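Local coordinates for protein oxidoreductase, putative (PDB 6SKX) that probably catalyses the NADPH-dependent reduction of imines formed from carbonyl compounds and amines, as a fungal reductive aminase, at residues R19-Y25 and G145-L150; A51-I55 and T74-A78; N68-E72 and L101-F105. All blocks are in the same frame, centred on the assembly; numbering follows the deposited sequence.

Interaction 1: residues R19-Y25 and G145-L150; sequences RFLEEKY and GDLSVL
The backbone O of V149 is gripped side-on by two nitrogens of R19. The arginine sets CG anti to its backbone N (chi1 -172°) and bends at chi2, which carries NE to 2.9 Å from V149 O. This bond is fairly straight (N-H...O 164°) and comes from above the carbonyl plane, while NH2 of R19 supplies a longer, more bent one in that plane, on a lone pair. E23 steadies the guanidinium: its OE2 pairs with R19 NH2 at 3.0 Å and its CG lies over one face. The same CG runs past CB of V149, at 3.9 Å. F20 presents one face to L150 CD2, a CH-pi contact 4.3 Å from the ring centroid, and V149 CG2 meets the ring obliquely. Y25 OH donates to D146 OD1 on the anti side of the carboxylate (2.7 Å), ring and carboxylate planes standing 89° apart. A Schellman motif ends helix 11-22: K24 is its C-prime residue, and Y25 N bonds back to F20 O. F20 also touches V4 and I6 of strand 3-7. Two helix ends thus pack beside the sheet of a Rossmann-type dinucleotide-binding domain, the first belonging to the helix that follows what looks like its GxGxxG turn.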
ATOM      1  N   ARG A  19      18.878 -24.077  -3.058  1.00 44.13           N
ATOM      2  CA  ARG A  19      17.742 -24.832  -2.476  1.00 49.13           C
ATOM      3  C   ARG A  19      17.650 -26.240  -3.090  1.00 47.58           C
ATOM      4  O   ARG A  19      17.554 -27.220  -2.317  1.00 45.41           O
ATOM      5  CB  ARG A  19      16.476 -23.997  -2.673  1.00 51.77           C
ATOM      6  CG  ARG A  19      15.277 -24.562  -1.954  1.00 56.75           C
ATOM      7  CD  ARG A  19      15.505 -24.734  -0.468  1.00 63.07           C
ATOM      8  NE  ARG A  19      14.348 -25.498  -0.040  1.00 65.95           N
ATOM      9  CZ  ARG A  19      14.247 -26.200   1.074  1.00 69.21           C
ATOM     10  NH1 ARG A  19      15.245 -26.243   1.943  1.00 70.64           N
ATOM     11  NH2 ARG A  19      13.129 -26.864   1.302  1.00 59.09           N
ATOM     12  N   PHE A  20      17.732 -26.400  -4.421  1.00 46.90           N
ATOM     13  CA  PHE A  20      17.729 -27.769  -5.018  1.00 45.05           C
ATOM     14  C   PHE A  20      18.910 -28.589  -4.479  1.00 46.08           C
ATOM     15  O   PHE A  20      18.729 -29.788  -4.179  1.00 50.43           O
ATOM     16  CB  PHE A  20      17.694 -27.737  -6.552  1.00 44.70           C
ATOM     17  CG  PHE A  20      16.314 -27.525  -7.115  1.00 45.36           C
ATOM     18  CD1 PHE A  20      15.293 -28.418  -6.835  1.00 49.88           C
ATOM     19  CD2 PHE A  20      16.011 -26.405  -7.873  1.00 47.57           C
ATOM     20  CE1 PHE A  20      14.011 -28.204  -7.317  1.00 46.79           C
ATOM     21  CE2 PHE A  20      14.727 -26.190  -8.347  1.00 46.69           C
ATOM     22  CZ  PHE A  20      13.734 -27.108  -8.086  1.00 45.18           C
ATOM     23  N   LEU A  21      20.077 -27.979  -4.305  1.00 45.61           N
ATOM     24  CA  LEU A  21      21.300 -28.675  -3.793  1.00 52.75           C
ATOM     25  C   LEU A  21      21.138 -29.050  -2.300  1.00 50.26           C
ATOM     26  O   LEU A  21      21.529 -30.128  -1.961  1.00 44.28           O
ATOM     27  CB  LEU A  21      22.526 -27.771  -3.984  1.00 47.74           C
ATOM     28  CG  LEU A  21      23.053 -27.662  -5.410  1.00 52.20           C
ATOM     29  CD1 LEU A  21      23.962 -26.441  -5.549  1.00 56.57           C
ATOM     30  CD2 LEU A  21      23.820 -28.931  -5.801  1.00 46.43           C
ATOM     31  N   GLU A  22      20.547 -28.210  -1.450  1.00 51.06           N
ATOM     32  CA  GLU A  22      20.248 -28.563  -0.030  1.00 59.01           C
ATOM     33  C   GLU A  22      19.335 -29.803   0.010  1.00 56.21           C
ATOM     34  O   GLU A  22      19.450 -30.595   0.942  1.00 52.77           O
ATOM     35  CB  GLU A  22      19.461 -27.490   0.739  1.00 64.50           C
ATOM     36  CG  GLU A  22      20.136 -26.148   0.890  1.00 82.10           C
ATOM     37  CD  GLU A  22      21.551 -26.244   1.414  1.00 94.64           C
ATOM     38  OE1 GLU A  22      21.742 -26.992   2.404  1.00 83.33           O
ATOM     39  OE2 GLU A  22      22.454 -25.594   0.807  1.00 99.37           O
ATOM     40  N   GLU A  23      18.357 -29.882  -0.893  1.00 50.26           N
ATOM     41  CA  GLU A  23      17.338 -30.964  -0.927  1.00 50.63           C
ATOM     42  C   GLU A  23      17.859 -32.180  -1.701  1.00 54.33           C
ATOM     43  O   GLU A  23      17.027 -33.008  -2.059  1.00 53.33           O
ATOM     44  CB  GLU A  23      16.053 -30.420  -1.546  1.00 56.95           C
ATOM     45  CG  GLU A  23      15.336 -29.402  -0.673  1.00 62.01           C
ATOM     46  CD  GLU A  23      14.957 -29.977   0.683  1.00 68.48           C
ATOM     47  OE1 GLU A  23      14.746 -31.199   0.765  1.00 63.42           O
ATOM     48  OE2 GLU A  23      14.952 -29.214   1.661  1.00 83.85           O
ATOM     49  N   LYS A  24      19.168 -32.226  -1.986  1.00 55.53           N
ATOM     50  CA  LYS A  24      19.942 -33.400  -2.459  1.00 59.58           C
ATOM     51  C   LYS A  24      19.587 -33.749  -3.923  1.00 59.25           C
ATOM     52  O   LYS A  24      19.707 -34.902  -4.300  1.00 63.52           O
ATOM     53  CB  LYS A  24      19.774 -34.531  -1.428  1.00 71.34           C
ATOM     54  CG  LYS A  24      20.724 -34.430  -0.227  1.00 75.26           C
ATOM     55  CD  LYS A  24      20.192 -35.034   1.066  1.00 79.72           C
ATOM     56  N   TYR A  25      19.298 -32.746  -4.737  1.00 49.59           N
ATOM     57  CA  TYR A  25      19.017 -33.010  -6.166  1.00 50.51           C
ATOM     58  C   TYR A  25      20.330 -32.939  -6.944  1.00 50.06           C
ATOM     59  O   TYR A  25      21.282 -32.357  -6.453  1.00 49.36           O
ATOM     60  CB  TYR A  25      18.086 -31.932  -6.721  1.00 48.12           C
ATOM     61  CG  TYR A  25      16.619 -32.147  -6.471  1.00 49.21           C
ATOM     62  CD1 TYR A  25      16.065 -31.928  -5.229  1.00 46.85           C
ATOM     63  CD2 TYR A  25      15.781 -32.563  -7.482  1.00 51.77           C
ATOM     64  CE1 TYR A  25      14.720 -32.137  -4.994  1.00 52.50           C
ATOM     65  CE2 TYR A  25      14.432 -32.765  -7.270  1.00 48.78           C
ATOM     66  CZ  TYR A  25      13.900 -32.554  -6.020  1.00 50.40           C
ATOM     67  OH  TYR A  25      12.575 -32.752  -5.805  1.00 48.33           O
ATOM     68  N   GLY A 145       6.173 -31.902  -7.325  1.00 48.63           N
ATOM     69  CA  GLY A 145       6.932 -32.525  -6.228  1.00 55.30           C
ATOM     70  C   GLY A 145       8.309 -31.907  -6.088  1.00 49.67           C
ATOM     71  O   GLY A 145       8.770 -31.698  -4.920  1.00 62.05           O
ATOM     72  N   ASP A 146       8.910 -31.557  -7.226  1.00 47.79           N
ATOM     73  CA  ASP A 146      10.231 -30.865  -7.287  1.00 46.17           C
ATOM     74  C   ASP A 146      10.023 -29.361  -6.999  1.00 47.88           C
ATOM     75  O   ASP A 146      10.739 -28.794  -6.163  1.00 46.84           O
ATOM     76  CB  ASP A 146      10.914 -31.106  -8.637  1.00 46.30           C
ATOM     77  CG  ASP A 146      11.106 -32.562  -9.031  1.00 50.46           C
ATOM     78  OD1 ASP A 146      11.394 -33.399  -8.137  1.00 46.70           O
ATOM     79  OD2 ASP A 146      10.972 -32.854 -10.238  1.00 52.75           O
ATOM     80  N   LEU A 147       9.087 -28.710  -7.687  1.00 43.04           N
ATOM     81  CA  LEU A 147       8.886 -27.245  -7.549  1.00 48.34           C
ATOM     82  C   LEU A 147       8.465 -26.877  -6.108  1.00 46.31           C
ATOM     83  O   LEU A 147       8.820 -25.797  -5.668  1.00 45.26           O
ATOM     84  CB  LEU A 147       7.845 -26.797  -8.572  1.00 44.79           C
ATOM     85  CG  LEU A 147       8.300 -26.920 -10.026  1.00 44.72           C
ATOM     86  CD1 LEU A 147       7.136 -26.681 -10.970  1.00 46.35           C
ATOM     87  CD2 LEU A 147       9.460 -25.995 -10.330  1.00 46.81           C
ATOM     88  N   SER A 148       7.788 -27.756  -5.377  1.00 43.67           N
ATOM     89  CA  SER A 148       7.299 -27.458  -4.008  1.00 48.25           C
ATOM     90  C   SER A 148       8.473 -27.344  -3.002  1.00 55.29           C
ATOM     91  O   SER A 148       8.219 -26.878  -1.889  1.00 48.36           O
ATOM     92  CB  SER A 148       6.247 -28.464  -3.594  1.00 46.00           C
ATOM     93  OG  SER A 148       6.815 -29.761  -3.439  1.00 62.40           O
ATOM     94  N   VAL A 149       9.739 -27.669  -3.335  1.00 51.35           N
ATOM     95  CA  VAL A 149      10.844 -27.439  -2.349  1.00 47.92           C
ATOM     96  C   VAL A 149      11.173 -25.944  -2.317  1.00 50.29           C
ATOM     97  O   VAL A 149      11.775 -25.500  -1.338  1.00 49.91           O
ATOM     98  CB  VAL A 149      12.117 -28.284  -2.575  1.00 56.34           C
ATOM     99  CG1 VAL A 149      11.800 -29.779  -2.718  1.00 54.77           C
ATOM    100  CG2 VAL A 149      12.982 -27.768  -3.720  1.00 52.71           C
ATOM    101  N   LEU A 150      10.770 -25.178  -3.331  1.00 51.56           N
ATOM    102  CA  LEU A 150      11.099 -23.734  -3.423  1.00 49.87           C
ATOM    103  C   LEU A 150      10.095 -22.877  -2.637  1.00 50.88           C
ATOM    104  O   LEU A 150      10.490 -21.791  -2.181  1.00 50.93           O
ATOM    105  CB  LEU A 150      11.061 -23.297  -4.892  1.00 49.69           C
ATOM    106  CG  LEU A 150      11.968 -24.048  -5.868  1.00 53.69           C
ATOM    107  CD1 LEU A 150      11.749 -23.508  -7.278  1.00 60.10           C
ATOM    108  CD2 LEU A 150      13.436 -23.933  -5.479  1.00 50.13           C
TER

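Interaction 2: residues A51-I55 and T74-A78; sequences AVDGI and TLAGA
Two first torsions set this interface: V52 has CG1 anti to its backbone N (chi1 167°), which leaves CG2 beside that N and anti to the carbonyl carbon, and I55 places CG1 beside its own N (chi1 -62°). The first turns a methyl of V52 onto A78, CG2 lying 3.8 Å from A78 CB, and the second, continued by a bend at chi2, carries I55 CD1 to 3.9 Å from L75 CD2. Beside these two apolar meetings lies A51, whose CB points toward the partner segment and comes within 3.2 Å of T74 O, a close approach of a methyl to a backbone carbonyl. The same CB has L75 CD2 at the fringe of its reach.

A small residue on each side lets the backbones come near: CA of V52 is 5.2 Å from CA of A78, and CA of A51 is 6.1 Å from CA of L75. L75 inclines its CD2 branch toward I55, the two chains passing at a slant, while A78 CB also faces I55 CG1 more loosely. V52 CG2 also meets the carbonyl oxygen of G77, at 3.7 Å. A78 N is bonded to L75 O, and in that conformation its CB points toward helix 51-56.

F7 of strand 3-7 touches A51, I55, T74 and L75, while I55 rests on I61 and L75 on I63 of strand 60-63, as helices pack on the sheet of a Rossmann-type domain. T74 OG1 bonds to A70 O within its own helix, while its CG2 methyl comes just to the limit of contact with A51. With methyl groups and backbone carbonyls doing the touching, the two segments are joined by shape and hydrophobic burial, without a directional polar bond between them.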
ATOM      1  N   ALA A  51      24.562 -23.673 -23.734  1.00 47.50           N
ATOM      2  CA  ALA A  51      23.103 -23.862 -23.585  1.00 53.57           C
ATOM      3  C   ALA A  51      22.671 -25.284 -23.981  1.00 58.36           C
ATOM      4  O   ALA A  51      21.803 -25.848 -23.274  1.00 56.55           O
ATOM      5  CB  ALA A  51      22.357 -22.797 -24.327  1.00 53.33           C
ATOM      6  N   VAL A  52      23.284 -25.886 -24.998  1.00 56.43           N
ATOM      7  CA  VAL A  52      22.992 -27.290 -25.430  1.00 55.08           C
ATOM      8  C   VAL A  52      23.233 -28.261 -24.256  1.00 56.09           C
ATOM      9  O   VAL A  52      22.343 -29.097 -23.988  1.00 52.33           O
ATOM     10  CB  VAL A  52      23.815 -27.683 -26.678  1.00 56.59           C
ATOM     11  CG1 VAL A  52      23.779 -29.180 -26.947  1.00 52.04           C
ATOM     12  CG2 VAL A  52      23.374 -26.902 -27.922  1.00 53.13           C
ATOM     13  N   ASP A  53      24.397 -28.185 -23.610  1.00 54.02           N
ATOM     14  CA  ASP A  53      24.752 -28.988 -22.409  1.00 56.19           C
ATOM     15  C   ASP A  53      23.698 -28.809 -21.310  1.00 60.00           C
ATOM     16  O   ASP A  53      23.323 -29.828 -20.681  1.00 58.84           O
ATOM     17  CB  ASP A  53      26.147 -28.631 -21.908  1.00 68.95           C
ATOM     18  CG  ASP A  53      27.227 -29.159 -22.836  1.00 69.24           C
ATOM     19  OD1 ASP A  53      26.864 -29.814 -23.830  1.00 63.15           O
ATOM     20  OD2 ASP A  53      28.402 -28.921 -22.558  1.00 61.63           O
ATOM     21  N   GLY A  54      23.213 -27.583 -21.113  1.00 57.39           N
ATOM     22  CA  GLY A  54      22.226 -27.243 -20.069  1.00 56.72           C
ATOM     23  C   GLY A  54      20.908 -27.941 -20.341  1.00 56.11           C
ATOM     24  O   GLY A  54      20.342 -28.506 -19.399  1.00 46.67           O
ATOM     25  N   ILE A  55      20.468 -27.938 -21.605  1.00 54.16           N
ATOM     26  CA  ILE A  55      19.248 -28.660 -22.082  1.00 54.03           C
ATOM     27  C   ILE A  55      19.468 -30.172 -21.961  1.00 45.91           C
ATOM     28  O   ILE A  55      18.522 -30.852 -21.543  1.00 48.10           O
ATOM     29  CB  ILE A  55      18.877 -28.258 -23.527  1.00 57.83           C
ATOM     30  CG1 ILE A  55      18.548 -26.765 -23.646  1.00 55.68           C
ATOM     31  CG2 ILE A  55      17.736 -29.130 -24.044  1.00 53.07           C
ATOM     32  CD1 ILE A  55      17.411 -26.333 -22.763  1.00 58.99           C
ATOM     33  N   THR A  74      19.519 -16.844 -25.416  1.00 66.65           N
ATOM     34  CA  THR A  74      20.348 -17.890 -24.745  1.00 63.73           C
ATOM     35  C   THR A  74      20.129 -19.272 -25.379  1.00 54.77           C
ATOM     36  O   THR A  74      21.100 -20.056 -25.446  1.00 49.68           O
ATOM     37  CB  THR A  74      20.110 -17.924 -23.233  1.00 60.13           C
ATOM     38  OG1 THR A  74      20.445 -16.612 -22.776  1.00 58.78           O
ATOM     39  CG2 THR A  74      20.942 -18.991 -22.548  1.00 57.30           C
ATOM     40  N   LEU A  75      18.900 -19.579 -25.789  1.00 54.90           N
ATOM     41  CA  LEU A  75      18.513 -20.932 -26.266  1.00 61.47           C
ATOM     42  C   LEU A  75      18.471 -21.028 -27.805  1.00 67.15           C
ATOM     43  O   LEU A  75      18.192 -22.149 -28.288  1.00 64.71           O
ATOM     44  CB  LEU A  75      17.144 -21.254 -25.665  1.00 58.61           C
ATOM     45  CG  LEU A  75      17.143 -21.514 -24.159  1.00 60.46           C
ATOM     46  CD1 LEU A  75      15.759 -21.904 -23.695  1.00 57.24           C
ATOM     47  CD2 LEU A  75      18.133 -22.598 -23.788  1.00 60.63           C
ATOM     48  N   ALA A  76      18.738 -19.933 -28.539  1.00 73.81           N
ATOM     49  CA  ALA A  76      18.624 -19.829 -30.026  1.00 77.56           C
ATOM     50  C   ALA A  76      19.422 -20.936 -30.741  1.00 74.15           C
ATOM     51  O   ALA A  76      18.932 -21.447 -31.751  1.00 78.57           O
ATOM     52  CB  ALA A  76      19.070 -18.466 -30.499  1.00 68.72           C
ATOM     53  N   GLY A  77      20.594 -21.317 -30.227  1.00 75.97           N
ATOM     54  CA  GLY A  77      21.441 -22.361 -30.835  1.00 73.09           C
ATOM     55  C   GLY A  77      21.150 -23.774 -30.331  1.00 78.58           C
ATOM     56  O   GLY A  77      22.030 -24.640 -30.537  1.00 78.09           O
ATOM     57  N   ALA A  78      19.995 -24.034 -29.698  1.00 63.45           N
ATOM     58  CA  ALA A  78      19.720 -25.322 -29.017  1.00 66.02           C
ATOM     59  C   ALA A  78      18.270 -25.789 -29.198  1.00 62.16           C
ATOM     60  O   ALA A  78      17.898 -26.775 -28.541  1.00 61.57           O
ATOM     61  CB  ALA A  78      20.039 -25.176 -27.549  1.00 77.35           C
TER

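Interaction 3: residues N68-E72 and L101-F105; sequences NAAVE and LSDRF
Helix segments 68-72 and 101-105 run nearly parallel, 14° between their N-to-C directions, with axes 12.4 Å apart at closest approach, a distance spanned by side chains from both helices. L101 is the central one. Its CD2 branch reaches V71 CG1 at 3.9 Å and also packs against the side chain of N68, while CD1 turns to the other side and lies 3.6 Å from CG of E72. V71 has CG1 anti to its backbone N (chi1 176°), a setting that directs this methyl toward helix 95-106; there it also meets the edge of the F105 ring, near the ring plane, at CZ.

Where the helices' outer flanks face each other, R104 closes the contact with a salt bridge. Its NE and NH2 converge side-on upon the single oxygen E72 OE2, at 2.9 Å and 2.8 Å respectively. Both N-H directions are bent, as expected when two donors share one atom. OE2 lies close to the guanidinium plane, but the carboxylate is turned 51° from it; NE meets the oxygen nearly head-on to its C-O bond and NH2 from above the carboxylate plane. The arginine chain bends at chi2 and chi3 to make this approach. Such pairing would be expected to favour the ionised carboxylate of E72.

Beneath the apolar layer is the sheet: N89 of strand 86-89 touches N68, V71 and L101, and I87 touches F105. Two helices lying side by side over parallel strands, as here, are characteristic of the alpha/beta layering of a Rossmann-type domain.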
ATOM      1  N   ASN A  68      12.552 -11.870 -21.312  1.00 71.83           N
ATOM      2  CA  ASN A  68      12.091 -12.973 -22.207  1.00 68.79           C
ATOM      3  C   ASN A  68      12.929 -12.943 -23.493  1.00 65.34           C
ATOM      4  O   ASN A  68      13.214 -14.014 -24.037  1.00 64.06           O
ATOM      5  CB  ASN A  68      10.568 -13.000 -22.350  1.00 70.71           C
ATOM      6  CG  ASN A  68       9.888 -13.814 -21.255  1.00 75.48           C
ATOM      7  OD1 ASN A  68       8.875 -13.405 -20.662  1.00 73.53           O
ATOM      8  ND2 ASN A  68      10.424 -14.999 -20.988  1.00 62.97           N
ATOM      9  N   ALA A  69      13.476 -11.787 -23.852  1.00 68.36           N
ATOM     10  CA  ALA A  69      14.446 -11.628 -24.962  1.00 73.23           C
ATOM     11  C   ALA A  69      15.746 -12.381 -24.646  1.00 71.91           C
ATOM     12  O   ALA A  69      16.331 -12.964 -25.573  1.00 74.97           O
ATOM     13  CB  ALA A  69      14.704 -10.157 -25.227  1.00 69.09           C
ATOM     14  N   ALA A  70      16.199 -12.372 -23.392  1.00 66.07           N
ATOM     15  CA  ALA A  70      17.448 -13.062 -23.000  1.00 62.63           C
ATOM     16  C   ALA A  70      17.196 -14.584 -23.019  1.00 66.63           C
ATOM     17  O   ALA A  70      18.160 -15.362 -23.324  1.00 63.24           O
ATOM     18  CB  ALA A  70      17.936 -12.558 -21.664  1.00 60.76           C
ATOM     19  N   VAL A  71      15.952 -15.012 -22.753  1.00 58.47           N
ATOM     20  CA  VAL A  71      15.553 -16.448 -22.893  1.00 64.55           C
ATOM     21  C   VAL A  71      15.749 -16.889 -24.360  1.00 65.32           C
ATOM     22  O   VAL A  71      16.366 -17.939 -24.565  1.00 73.47           O
ATOM     23  CB  VAL A  71      14.109 -16.726 -22.422  1.00 59.35           C
ATOM     24  CG1 VAL A  71      13.722 -18.179 -22.673  1.00 56.41           C
ATOM     25  CG2 VAL A  71      13.891 -16.343 -20.957  1.00 62.71           C
ATOM     26  N   GLU A  72      15.256 -16.118 -25.340  1.00 68.39           N
ATOM     27  CA  GLU A  72      15.277 -16.477 -26.798  1.00 69.90           C
ATOM     28  C   GLU A  72      16.714 -16.492 -27.324  1.00 58.57           C
ATOM     29  O   GLU A  72      17.091 -17.437 -28.016  1.00 66.42           O
ATOM     30  CB  GLU A  72      14.441 -15.500 -27.627  1.00 72.77           C
ATOM     31  CG  GLU A  72      13.002 -15.401 -27.162  1.00 82.15           C
ATOM     32  CD  GLU A  72      11.997 -15.000 -28.228  1.00 87.43           C
ATOM     33  OE1 GLU A  72      11.666 -13.785 -28.305  1.00 82.15           O
ATOM     34  OE2 GLU A  72      11.517 -15.913 -28.947  1.00 80.70           O
ATOM     35  N   LEU A 101       6.416 -17.547 -26.551  1.00 63.27           N
ATOM     36  CA  LEU A 101       7.473 -18.507 -26.144  1.00 62.22           C
ATOM     37  C   LEU A 101       6.859 -19.913 -25.996  1.00 59.97           C
ATOM     38  O   LEU A 101       7.432 -20.872 -26.509  1.00 53.54           O
ATOM     39  CB  LEU A 101       8.085 -18.021 -24.834  1.00 67.25           C
ATOM     40  CG  LEU A 101       9.604 -17.981 -24.776  1.00 73.90           C
ATOM     41  CD1 LEU A 101      10.186 -17.386 -26.041  1.00 77.59           C
ATOM     42  CD2 LEU A 101      10.059 -17.176 -23.571  1.00 73.59           C
ATOM     43  N   SER A 102       5.715 -20.045 -25.332  1.00 51.51           N
ATOM     44  CA  SER A 102       5.024 -21.347 -25.193  1.00 55.81           C
ATOM     45  C   SER A 102       4.851 -21.978 -26.576  1.00 64.97           C
ATOM     46  O   SER A 102       5.203 -23.164 -26.708  1.00 64.52           O
ATOM     47  CB  SER A 102       3.704 -21.205 -24.501  1.00 51.24           C
ATOM     48  OG  SER A 102       3.068 -22.461 -24.399  1.00 51.37           O
ATOM     49  N   ASP A 103       4.307 -21.218 -27.541  1.00 62.83           N
ATOM     50  CA  ASP A 103       3.975 -21.691 -28.919  1.00 69.86           C
ATOM     51  C   ASP A 103       5.251 -22.199 -29.600  1.00 60.30           C
ATOM     52  O   ASP A 103       5.240 -23.300 -30.175  1.00 61.33           O
ATOM     53  CB  ASP A 103       3.348 -20.578 -29.776  1.00 68.67           C
ATOM     54  CG  ASP A 103       1.877 -20.270 -29.494  1.00 64.70           C
ATOM     55  OD1 ASP A 103       1.213 -21.076 -28.819  1.00 62.47           O
ATOM     56  OD2 ASP A 103       1.399 -19.219 -29.977  1.00 74.19           O
ATOM     57  N   ARG A 104       6.309 -21.403 -29.517  1.00 57.85           N
ATOM     58  CA  ARG A 104       7.641 -21.714 -30.087  1.00 59.84           C
ATOM     59  C   ARG A 104       8.174 -23.022 -29.483  1.00 71.71           C
ATOM     60  O   ARG A 104       8.577 -23.896 -30.273  1.00 72.34           O
ATOM     61  CB  ARG A 104       8.567 -20.536 -29.811  1.00 64.86           C
ATOM     62  CG  ARG A 104       9.639 -20.315 -30.857  1.00 76.65           C
ATOM     63  CD  ARG A 104       9.759 -18.844 -31.217  1.00 74.02           C
ATOM     64  NE  ARG A 104      10.895 -18.217 -30.584  1.00 77.37           N
ATOM     65  CZ  ARG A 104      12.157 -18.562 -30.795  1.00 82.76           C
ATOM     66  NH1 ARG A 104      12.458 -19.561 -31.613  1.00 85.32           N
ATOM     67  NH2 ARG A 104      13.120 -17.915 -30.161  1.00 92.32           N
ATOM     68  N   PHE A 105       8.171 -23.183 -28.151  1.00 59.27           N
ATOM     69  CA  PHE A 105       8.798 -24.369 -27.507  1.00 61.17           C
ATOM     70  C   PHE A 105       7.972 -25.628 -27.828  1.00 52.92           C
ATOM     71  O   PHE A 105       8.591 -26.689 -28.029  1.00 51.95           O
ATOM     72  CB  PHE A 105       9.075 -24.144 -26.009  1.00 60.91           C
ATOM     73  CG  PHE A 105      10.177 -23.149 -25.709  1.00 73.82           C
ATOM     74  CD1 PHE A 105      11.199 -22.897 -26.619  1.00 87.88           C
ATOM     75  CD2 PHE A 105      10.192 -22.438 -24.520  1.00 77.82           C
ATOM     76  CE1 PHE A 105      12.199 -21.969 -26.345  1.00 78.99           C
ATOM     77  CE2 PHE A 105      11.205 -21.533 -24.235  1.00 75.59           C
ATOM     78  CZ  PHE A 105      12.207 -21.299 -25.149  1.00 75.36           C
TER

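In the fold
All three contacts lie in the NAD-binding domain and join helices that flank one mixed sheet. Interaction 1 spans the longest stretch of chain, from the end of helix 11-22 to that of helix 137-147, and the segments of the other two fall between its ends. Interactions 2 and 3 share helix 68-75: its C-terminal end and the residues after it meet helix 51-56, its N-terminal part helix 95-106. Their centres are 12 Å apart and they touch, L75 CD1 lying 3.9 Å from F105 CZ, forming a continuous row of three helices. Interaction 1 is separate, centred 23 Å from interaction 2 and 25 Å from interaction 3. All join helices packed about strands followed by NADP-binding residues (L9, N31, L65, N92).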